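Local coordinates for response regulator receiver protein (Desulfuromonas acetoxidans, PDB 2ZAY) that probably takes part in two-component-type signalling, this chain being the CheY-like receiver domain of a longer response regulator, at residues I11-D15 against T16-A20; M68-F71 against N72-K76; A120-K123 against R124-L128. All blocks are in the same frame, centred on the assembly; numbering follows the deposited sequence.

All three contacts belong to one receiver domain, a parallel sheet flanked by helices, but they sit at different levels of it. Contact 1 starts on the buried strand 9-14 and ends in the exposed loop after it; its chemistry is that of a turn, with a carboxylate holding a backbone N-H. Contacts 2 and 3 each lie within a single helix, 67-75 and 115-129, which bury apolar side chains against the sheet or neighbouring helices and carry polar ones mostly at the surface, each with a water joining a carbonyl to a lysine. The strand touches both helices: Val14 packs on Leu70, and Ile11 on Ile122. Contacts 2 and 3 themselves remain about 11 Å apart at their nearest atoms.

Contact 1 (I11-D15 against T16-A20); sequences IMLVD and TQLPA
Asp15 and Gln17 form an Asx turn at the carboxyl end of strand 9-14, the first strand of a CheY-like receiver domain, where receiver domains ordinarily place their acidic pocket. Followed outward, the Asp15 side chain begins with CB, which has Leu18 CD2 3.9 Å away. With CG swung anti to the backbone N (chi1 -164°), the carboxylate lies beside the departing chain and can reach the loop. There OD2 accepts the backbone N-H of Gln17 at 2.9 Å with an N-H...O angle of 153°. The donor comes in on the anti side of OD2, 29° out of the carboxylate plane. Gln17 CG also crowds this oxygen, only 3.1 Å from Asp15 OD2, and the Gln17 amide plane stands nearly perpendicular to the carboxylate.

The other oxygen, OD1, forms a salt bridge with Lys111, so one oxygen closes the turn while the other ties it to Lys111, just after strand 107-110. Replacing Asp15 with an alanine would probably leave the N-H of Gln17 without this acceptor and Lys111 without this charge partner. Next to it, Thr16 OG1 is hydrogen-bonded to Glu59, which by sequence appears to stand where relatives usually carry the phosphoaccepting aspartate.

Beneath the turn, Leu18 folds back toward the strand. Its CG lies 3.5 Å from the backbone O of Asp15, while its CD2 approaches Leu13 CG at 4.2 Å. One further bond tightens the loop after the strand: Ala20 N donates to Gln17 O at 3.0 Å.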
loop_
_atom_site.group_PDB
_atom_site.type_symbol
_atom_site.label_atom_id
_atom_site.label_comp_id
_atom_site.label_asym_id
_atom_site.label_seq_id
_atom_site.Cartn_x
_atom_site.Cartn_y
_atom_site.Cartn_z
ATOM N N ILE A 11 -0.466 7.103 -6.073
ATOM C CA ILE A 11 -0.381 6.176 -4.955
ATOM C C ILE A 11 -1.608 5.270 -4.964
ATOM O O ILE A 11 -2.727 5.762 -4.871
ATOM C CB ILE A 11 -0.351 6.940 -3.605
ATOM C CG1 ILE A 11 0.785 7.967 -3.599
ATOM C CG2 ILE A 11 -0.192 5.955 -2.450
ATOM C CD1 ILE A 11 2.178 7.365 -3.563
ATOM N N MET A 12 -1.415 3.960 -5.093
ATOM C CA MET A 12 -2.565 3.059 -5.067
ATOM C C MET A 12 -2.762 2.549 -3.646
ATOM O O MET A 12 -1.810 2.132 -2.992
ATOM C CB MET A 12 -2.375 1.870 -6.019
ATOM C CG MET A 12 -3.519 0.826 -5.950
ATOM S SD MET A 12 -3.400 -0.567 -7.152
ATOM C CE MET A 12 -3.574 0.245 -8.573
ATOM N N LEU A 13 -4.000 2.603 -3.165
ATOM C CA LEU A 13 -4.324 2.124 -1.823
ATOM C C LEU A 13 -5.336 0.979 -1.936
ATOM O O LEU A 13 -6.390 1.148 -2.542
ATOM C CB LEU A 13 -4.917 3.269 -1.000
ATOM C CG LEU A 13 -5.472 2.962 0.388
ATOM C CD1 LEU A 13 -4.364 2.420 1.274
ATOM C CD2 LEU A 13 -6.063 4.240 0.986
ATOM N N VAL A 14 -5.014 -0.175 -1.355
ATOM C CA VAL A 14 -5.893 -1.349 -1.399
ATOM C C VAL A 14 -6.311 -1.709 0.032
ATOM O O VAL A 14 -5.466 -2.031 0.869
ATOM C CB VAL A 14 -5.164 -2.580 -2.008
ATOM C CG1 VAL A 14 -6.177 -3.670 -2.332
ATOM C CG2 VAL A 14 -4.385 -2.180 -3.248
ATOM N N ASP A 15 -7.608 -1.659 0.319
ATOM C CA ASP A 15 -8.095 -1.972 1.666
ATOM C C ASP A 15 -9.543 -2.443 1.566
ATOM O O ASP A 15 -10.298 -1.945 0.729
ATOM C CB ASP A 15 -8.017 -0.728 2.557
ATOM C CG ASP A 15 -8.126 -1.062 4.042
ATOM O OD1 ASP A 15 -7.085 -1.342 4.668
ATOM O OD2 ASP A 15 -9.252 -1.057 4.578
ATOM N N THR A 16 -9.933 -3.394 2.414
ATOM C CA THR A 16 -11.293 -3.919 2.380
ATOM C C THR A 16 -12.315 -3.012 3.071
ATOM O O THR A 16 -13.521 -3.255 2.996
ATOM C CB THR A 16 -11.366 -5.344 2.988
ATOM O OG1 THR A 16 -10.819 -5.338 4.311
ATOM C CG2 THR A 16 -10.587 -6.333 2.124
ATOM N N GLN A 17 -11.837 -1.975 3.748
ATOM C CA GLN A 17 -12.728 -1.025 4.404
ATOM C C GLN A 17 -12.212 0.391 4.171
ATOM O O GLN A 17 -11.818 1.099 5.104
ATOM C CB GLN A 17 -12.855 -1.331 5.905
ATOM C CG GLN A 17 -11.565 -1.265 6.690
ATOM C CD GLN A 17 -11.656 -2.010 8.012
ATOM O OE1 GLN A 17 -11.963 -3.205 8.045
ATOM N NE2 GLN A 17 -11.382 -1.309 9.111
ATOM N N LEU A 18 -12.216 0.786 2.901
ATOM C CA LEU A 18 -11.762 2.107 2.480
ATOM C C LEU A 18 -12.450 3.258 3.215
ATOM O O LEU A 18 -11.826 4.283 3.494
ATOM C CB LEU A 18 -11.955 2.261 0.968
ATOM C CG LEU A 18 -10.989 1.452 0.093
ATOM C CD1 LEU A 18 -11.445 1.475 -1.356
ATOM C CD2 LEU A 18 -9.584 2.037 0.222
ATOM N N PRO A 19 -13.751 3.116 3.524
ATOM C CA PRO A 19 -14.449 4.192 4.233
ATOM C C PRO A 19 -13.750 4.566 5.542
ATOM O O PRO A 19 -13.727 5.730 5.935
ATOM C CB PRO A 19 -15.835 3.600 4.464
ATOM C CG PRO A 19 -16.036 2.769 3.239
ATOM C CD PRO A 19 -14.700 2.068 3.102
ATOM N N ALA A 20 -13.173 3.573 6.208
ATOM C CA ALA A 20 -12.478 3.809 7.468
ATOM C C ALA A 20 -11.216 4.648 7.278
ATOM O O ALA A 20 -10.724 5.256 8.231
ATOM C CB ALA A 20 -12.121 2.484 8.125
#

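Contact 2 (M68-F71 against N72-K76)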
loop_
_atom_site.group_PDB
_atom_site.type_symbol
_atom_site.label_atom_id
_atom_site.label_comp_id
_atom_site.label_asym_id
_atom_site.label_seq_id
_atom_site.Cartn_x
_atom_site.Cartn_y
_atom_site.Cartn_z
ATOM N N MET A 68 -0.102 -10.188 1.127
ATOM C CA MET A 68 1.070 -10.961 0.708
ATOM C C MET A 68 0.819 -11.588 -0.664
ATOM O O MET A 68 1.742 -11.719 -1.469
ATOM C CB MET A 68 1.403 -12.062 1.722
ATOM C CG MET A 68 2.041 -11.559 3.009
ATOM S SD MET A 68 2.579 -12.904 4.119
ATOM C CE MET A 68 0.986 -13.493 4.687
ATOM N N ASP A 69 -0.429 -11.975 -0.926
ATOM C CA ASP A 69 -0.791 -12.565 -2.214
ATOM C C ASP A 69 -0.665 -11.494 -3.286
ATOM O O ASP A 69 -0.168 -11.750 -4.383
ATOM C CB ASP A 69 -2.233 -13.086 -2.201
ATOM C CG ASP A 69 -2.404 -14.310 -1.324
ATOM O OD1 ASP A 69 -1.515 -15.188 -1.364
ATOM O OD2 ASP A 69 -3.431 -14.397 -0.610
ATOM N N LEU A 70 -1.123 -10.289 -2.958
ATOM C CA LEU A 70 -1.048 -9.163 -3.883
ATOM C C LEU A 70 0.420 -8.854 -4.156
ATOM O O LEU A 70 0.816 -8.657 -5.303
ATOM C CB LEU A 70 -1.733 -7.926 -3.285
ATOM C CG LEU A 70 -1.664 -6.635 -4.119
ATOM C CD1 LEU A 70 -2.221 -6.899 -5.506
ATOM C CD2 LEU A 70 -2.454 -5.520 -3.431
ATOM N N PHE A 71 1.222 -8.806 -3.094
ATOM C CA PHE A 71 2.645 -8.530 -3.242
ATOM C C PHE A 71 3.266 -9.519 -4.235
ATOM O O PHE A 71 3.990 -9.125 -5.152
ATOM C CB PHE A 71 3.351 -8.667 -1.896
ATOM C CG PHE A 71 4.815 -8.316 -1.941
ATOM C CD1 PHE A 71 5.232 -7.001 -1.775
ATOM C CD2 PHE A 71 5.774 -9.301 -2.153
ATOM C CE1 PHE A 71 6.590 -6.667 -1.815
ATOM C CE2 PHE A 71 7.128 -8.988 -2.197
ATOM C CZ PHE A 71 7.543 -7.664 -2.026
ATOM N N ASN A 72 2.981 -10.806 -4.048
ATOM C CA ASN A 72 3.534 -11.833 -4.933
ATOM C C ASN A 72 3.035 -11.692 -6.369
ATOM O O ASN A 72 3.803 -11.887 -7.314
ATOM C CB ASN A 72 3.200 -13.242 -4.422
ATOM C CG ASN A 72 3.905 -13.577 -3.114
ATOM O OD1 ASN A 72 5.010 -13.100 -2.850
ATOM N ND2 ASN A 72 3.275 -14.419 -2.300
ATOM N N SER A 73 1.756 -11.364 -6.534
ATOM C CA SER A 73 1.195 -11.203 -7.876
ATOM C C SER A 73 1.849 -10.037 -8.614
ATOM O O SER A 73 2.093 -10.107 -9.816
ATOM C CB SER A 73 -0.317 -10.991 -7.797
ATOM O OG SER A 73 -0.946 -12.146 -7.279
ATOM N N LEU A 74 2.129 -8.958 -7.889
ATOM C CA LEU A 74 2.767 -7.789 -8.483
ATOM C C LEU A 74 4.182 -8.129 -8.950
ATOM O O LEU A 74 4.687 -7.556 -9.919
ATOM C CB LEU A 74 2.819 -6.654 -7.458
ATOM C CG LEU A 74 1.437 -6.089 -7.104
ATOM C CD1 LEU A 74 1.519 -5.209 -5.864
ATOM C CD2 LEU A 74 0.901 -5.298 -8.302
ATOM N N LYS A 75 4.820 -9.065 -8.257
ATOM C CA LYS A 75 6.181 -9.466 -8.602
ATOM C C LYS A 75 6.226 -10.273 -9.893
ATOM O O LYS A 75 7.289 -10.443 -10.486
ATOM C CB LYS A 75 6.796 -10.286 -7.461
ATOM C CG LYS A 75 7.289 -9.458 -6.287
ATOM C CD LYS A 75 8.548 -8.696 -6.661
ATOM C CE LYS A 75 9.068 -7.822 -5.511
ATOM N NZ LYS A 75 8.235 -6.605 -5.270
ATOM N N LYS A 76 5.072 -10.750 -10.340
ATOM C CA LYS A 76 5.012 -11.556 -11.553
ATOM C C LYS A 76 4.952 -10.763 -12.859
ATOM O O LYS A 76 5.146 -11.321 -13.940
ATOM C CB LYS A 76 3.820 -12.512 -11.475
ATOM C CG LYS A 76 3.937 -13.550 -10.363
ATOM C CD LYS A 76 2.762 -14.522 -10.379
ATOM C CE LYS A 76 2.694 -15.291 -11.696
ATOM N NZ LYS A 76 1.525 -16.214 -11.745
HETATM O O HOH W 1 5.618 -6.666 -5.302
#
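The carbonyl oxygen of Asp69 is gripped twice by Ser73, through the backbone N at 2.9 Å and through OG at 3.0 Å. The two donors arrive from opposite faces of the carbonyl plane, the hydroxyl lying 37° out of it. OG can double back onto the preceding turn of helix 67-75 because it stands beside its own backbone N (chi1 -65°).

Elsewhere on the helix, Phe71 meets both Asn72 and Lys75. Asn72 OD1 lies in the plane of the ring at its edge, 3.9 Å from Phe71 CD2, with the amide steeply inclined to the ring. Lys75, bent at chi2 and chi4, brings NZ obliquely to within 3.5 Å of Phe71 CZ. Its ammonium group gives a hydrogen bond of 2.6 Å from NZ to a water, which in turn donates to the backbone O of Phe71. This water sits over the centre of one ring face, 3.5 Å above the plane. Lys75 NZ is also hydrogen-bonded to the carbonyl of Ala81.

On the buried flank, Leu70 CG and Leu74 CD1 approach to 3.9 Å, the two side chains running at a slant to each other. These leucines pack against Ala44, Val45 and Ala48 of helix 41-51 and Thr58 and Ile56 of strand 55-59, whereas Met68 and Phe71 lean on Met103 of helix 94-103. Helix 67-75 is the crossover of the beta-alpha-beta unit joining strands 55-59 and 85-89.

Contact 3 (A120-K123 against R124-L128); sequences ARIK and RVLKL
Arg124 joins the preceding turn of helix 115-129 through its backbone N, which donates to Ala120 O at 2.9 Å. That carbonyl also receives a hydrogen bond from a water, so it is held from the solvent side as well as from within the helix.

At Val125 the helical bond is weak: its N is 3.3 Å from Arg121 O. The branch CG2, beside the backbone N, comes close to the same carbonyl oxygen.

Leu126 makes the apolar part of the contact. Its N donates to Ile122 O at 3.0 Å, and its CG leans close over that oxygen. Leu126 CD1 then meets Ile122 CG2 at 3.8 Å, the two side chains lying alongside and pointing the same way.

Lys127 turns back instead. Its N is bonded to Lys123 O at 2.8 Å, and bends at chi3 (-138°) and chi4 (78°) curl the chain round that carbonyl until NZ is 3.9 Å from Lys123 CB. From there NZ donates at 2.7 Å to the water on Ala120 O, a bridge that links the lysine to the carbonyl seven residues earlier. The Lys123 chain, by contrast, runs fully extended to a salt bridge with Glu31, which parts the two ammonium groups. Leu128 continues the helix, its N bonded to Arg124 O.

The helix is amphipathic: Ile122 and Leu126 pack on Phe33 of strand 33-38 and on strand 9-14 through Ile11 and Trp9, while Val125 and Leu126 rest on Leu55 of strand 55-59.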
loop_
_atom_site.group_PDB
_atom_site.type_symbol
_atom_site.label_atom_id
_atom_site.label_comp_id
_atom_site.label_asym_id
_atom_site.label_seq_id
_atom_site.Cartn_x
_atom_site.Cartn_y
_atom_site.Cartn_z
ATOM N N ALA A 120 4.382 11.059 5.932
ATOM C CA ALA A 120 5.833 11.048 6.090
ATOM C C ALA A 120 6.451 9.718 5.638
ATOM O O ALA A 120 7.529 9.701 5.048
ATOM C CB ALA A 120 6.195 11.319 7.546
ATOM N N ARG A 121 5.766 8.613 5.924
ATOM C CA ARG A 121 6.248 7.273 5.559
ATOM C C ARG A 121 6.292 7.104 4.040
ATOM O O ARG A 121 7.235 6.532 3.494
ATOM C CB ARG A 121 5.341 6.206 6.186
ATOM C CG ARG A 121 5.521 6.046 7.696
ATOM C CD ARG A 121 6.720 5.169 7.998
ATOM N NE ARG A 121 7.074 5.129 9.415
ATOM C CZ ARG A 121 8.111 4.448 9.891
ATOM N NH1 ARG A 121 8.875 3.755 9.058
ATOM N NH2 ARG A 121 8.397 4.471 11.187
ATOM N N ILE A 122 5.262 7.603 3.369
ATOM C CA ILE A 122 5.182 7.551 1.914
ATOM C C ILE A 122 6.321 8.382 1.330
ATOM O O ILE A 122 7.082 7.907 0.485
ATOM C CB ILE A 122 3.831 8.127 1.412
ATOM C CG1 ILE A 122 2.691 7.193 1.830
ATOM C CG2 ILE A 122 3.858 8.317 -0.109
ATOM C CD1 ILE A 122 1.305 7.686 1.439
ATOM N N LYS A 123 6.453 9.618 1.804
ATOM C CA LYS A 123 7.495 10.512 1.309
ATOM C C LYS A 123 8.902 9.976 1.514
ATOM O O LYS A 123 9.748 10.106 0.636
ATOM C CB LYS A 123 7.381 11.888 1.974
ATOM C CG LYS A 123 6.196 12.708 1.495
ATOM C CD LYS A 123 6.044 13.982 2.321
ATOM C CE LYS A 123 4.893 14.834 1.807
ATOM N NZ LYS A 123 4.748 16.089 2.596
ATOM N N ARG A 124 9.157 9.363 2.666
ATOM C CA ARG A 124 10.491 8.844 2.919
ATOM C C ARG A 124 10.876 7.798 1.877
ATOM O O ARG A 124 11.993 7.804 1.365
ATOM C CB ARG A 124 10.589 8.230 4.315
ATOM C CG ARG A 124 12.032 8.015 4.744
ATOM C CD ARG A 124 12.746 9.358 4.912
ATOM N NE ARG A 124 14.200 9.228 4.961
ATOM C CZ ARG A 124 14.965 8.982 3.901
ATOM N NH1 ARG A 124 14.412 8.840 2.702
ATOM N NH2 ARG A 124 16.282 8.884 4.036
ATOM N N VAL A 125 9.941 6.905 1.573
ATOM C CA VAL A 125 10.169 5.849 0.600
ATOM C C VAL A 125 10.347 6.426 -0.797
ATOM O O VAL A 125 11.213 5.986 -1.553
ATOM C CB VAL A 125 8.992 4.849 0.585
ATOM C CG1 VAL A 125 9.111 3.912 -0.612
ATOM C CG2 VAL A 125 8.995 4.044 1.868
ATOM N N LEU A 126 9.520 7.406 -1.140
ATOM C CA LEU A 126 9.608 8.027 -2.453
ATOM C C LEU A 126 10.947 8.750 -2.600
ATOM O O LEU A 126 11.574 8.687 -3.649
ATOM C CB LEU A 126 8.453 9.013 -2.659
ATOM C CG LEU A 126 7.031 8.433 -2.698
ATOM C CD1 LEU A 126 6.019 9.566 -2.940
ATOM C CD2 LEU A 126 6.925 7.384 -3.807
ATOM N N LYS A 127 11.394 9.427 -1.544
ATOM C CA LYS A 127 12.663 10.142 -1.613
ATOM C C LYS A 127 13.818 9.173 -1.812
ATOM O O LYS A 127 14.748 9.454 -2.563
ATOM C CB LYS A 127 12.909 10.957 -0.338
ATOM C CG LYS A 127 11.859 12.009 -0.043
ATOM C CD LYS A 127 12.360 13.005 0.999
ATOM C CE LYS A 127 11.276 13.357 2.014
ATOM N NZ LYS A 127 11.080 12.284 3.040
ATOM N N LEU A 128 13.751 8.032 -1.135
ATOM C CA LEU A 128 14.788 7.010 -1.225
ATOM C C LEU A 128 14.864 6.297 -2.572
ATOM O O LEU A 128 15.956 6.056 -3.092
ATOM C CB LEU A 128 14.578 5.945 -0.145
ATOM C CG LEU A 128 14.791 6.325 1.321
ATOM C CD1 LEU A 128 14.361 5.169 2.212
ATOM C CD2 LEU A 128 16.260 6.673 1.560
HETATM O O HOH W 2 9.442 11.923 5.150
#